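Local coordinates for protein computational Design of Enzyme (Synthetic construct, PDB 3TP4) that is a computationally designed enzyme, engineered on a glycoside hydrolase family 26 scaffold and probably meant to carry an activated serine-containing catalytic triad, at residues A[395-400]-A[451-456]. Sequence-based numbering, arbitrary orientation.
Sequences VRVGGT and ATTAAG
Thr400 sets its side chain against the type I turn that runs from Thr453 to Gly456. Its CB lies 3.9 Å from CB of Ala455, and from there the two branches part. With OG1 anti to the backbone N (chi1 178°), the hydroxyl is sent to the turn and CG2 is left to pack on Thr453, 3.6 Å from both CB and OG1 of that residue; the two threonine side chains cross at about a right angle. OG1 comes to rest beside the two central residues of the turn, 3.2 Å from N of Ala455 and 3.5 Å from CB of Ala454. OG1 of Thr453 accepts from N of Ala455 at 2.9 Å, forming an ST turn, and donates to O of Gly456 at 2.8 Å, while N of Thr453 reaches that same carbonyl from the opposite face of its plane. Deeper in the Ig-like domain the contact becomes apolar: CG2 of Val397 meets CB of Ala451 at 3.9 Å, and CG1 of Val397 lies 4.2 Å from CG2 of Thr453. Strands 391-398 and 446-453 are not neighbours in the sheet order and meet here through side chains within a beta-sandwich-like core; Val375, Val402 and Leu458 also surround Val397. With no clear hydrogen bond across it, the join probably rests mainly on side chains packed against an already bonded turn.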
# COMPACT_ATOMS: atom_id res chain seq x y z
N VAL A 395 4.87 -17.63 -16.00
CA VAL A 395 4.87 -18.06 -14.62
C VAL A 395 6.08 -17.49 -13.88
O VAL A 395 7.22 -17.55 -14.37
CB VAL A 395 4.92 -19.60 -14.52
CG1 VAL A 395 4.99 -20.03 -13.05
CG2 VAL A 395 3.69 -20.23 -15.22
N ARG A 396 5.81 -16.92 -12.71
CA ARG A 396 6.85 -16.44 -11.81
C ARG A 396 7.04 -17.47 -10.68
O ARG A 396 6.10 -17.83 -9.97
CB ARG A 396 6.45 -15.08 -11.23
CG ARG A 396 7.37 -14.51 -10.15
CD ARG A 396 8.82 -14.48 -10.57
NE ARG A 396 9.69 -13.95 -9.52
CZ ARG A 396 11.01 -13.83 -9.64
NH1 ARG A 396 11.63 -14.22 -10.76
NH2 ARG A 396 11.72 -13.33 -8.64
N VAL A 397 8.27 -17.97 -10.54
CA VAL A 397 8.60 -18.77 -9.37
C VAL A 397 9.68 -18.03 -8.61
O VAL A 397 10.78 -17.83 -9.13
CB VAL A 397 9.14 -20.16 -9.77
CG1 VAL A 397 9.24 -21.05 -8.53
CG2 VAL A 397 8.26 -20.79 -10.83
N GLY A 398 9.37 -17.62 -7.39
CA GLY A 398 10.32 -16.86 -6.59
C GLY A 398 10.77 -17.56 -5.32
O GLY A 398 10.09 -18.45 -4.79
N GLY A 399 11.91 -17.14 -4.81
CA GLY A 399 12.37 -17.59 -3.51
C GLY A 399 12.99 -18.97 -3.48
O GLY A 399 13.25 -19.50 -2.41
N THR A 400 13.23 -19.57 -4.64
CA THR A 400 13.95 -20.85 -4.67
C THR A 400 14.59 -21.02 -6.04
O THR A 400 14.21 -20.32 -6.98
CB THR A 400 12.98 -22.05 -4.39
OG1 THR A 400 13.69 -23.29 -4.47
CG2 THR A 400 11.83 -22.06 -5.40
N ALA A 451 6.02 -26.25 -10.79
CA ALA A 451 7.45 -25.96 -10.78
C ALA A 451 8.23 -27.00 -9.98
O ALA A 451 7.87 -27.33 -8.85
CB ALA A 451 7.69 -24.57 -10.22
N THR A 452 9.29 -27.52 -10.59
CA THR A 452 10.21 -28.42 -9.90
C THR A 452 11.38 -27.60 -9.37
O THR A 452 12.16 -27.03 -10.15
CB THR A 452 10.70 -29.51 -10.86
OG1 THR A 452 9.58 -30.29 -11.28
CG2 THR A 452 11.75 -30.42 -10.20
N THR A 453 11.49 -27.51 -8.05
CA THR A 453 12.42 -26.59 -7.41
C THR A 453 13.20 -27.16 -6.23
O THR A 453 12.90 -28.26 -5.74
CB THR A 453 11.69 -25.32 -6.91
OG1 THR A 453 11.17 -25.55 -5.59
CG2 THR A 453 10.55 -24.95 -7.85
N ALA A 454 14.18 -26.39 -5.78
CA ALA A 454 15.00 -26.74 -4.62
C ALA A 454 14.18 -26.76 -3.33
O ALA A 454 14.62 -27.31 -2.31
CB ALA A 454 16.19 -25.79 -4.50
N ALA A 455 13.00 -26.16 -3.37
CA ALA A 455 12.09 -26.15 -2.22
C ALA A 455 10.99 -27.21 -2.38
O ALA A 455 10.03 -27.24 -1.61
CB ALA A 455 11.48 -24.77 -2.04
N GLY A 456 11.14 -28.06 -3.38
CA GLY A 456 10.15 -29.09 -3.66
C GLY A 456 9.35 -28.76 -4.91
O GLY A 456 9.80 -27.98 -5.74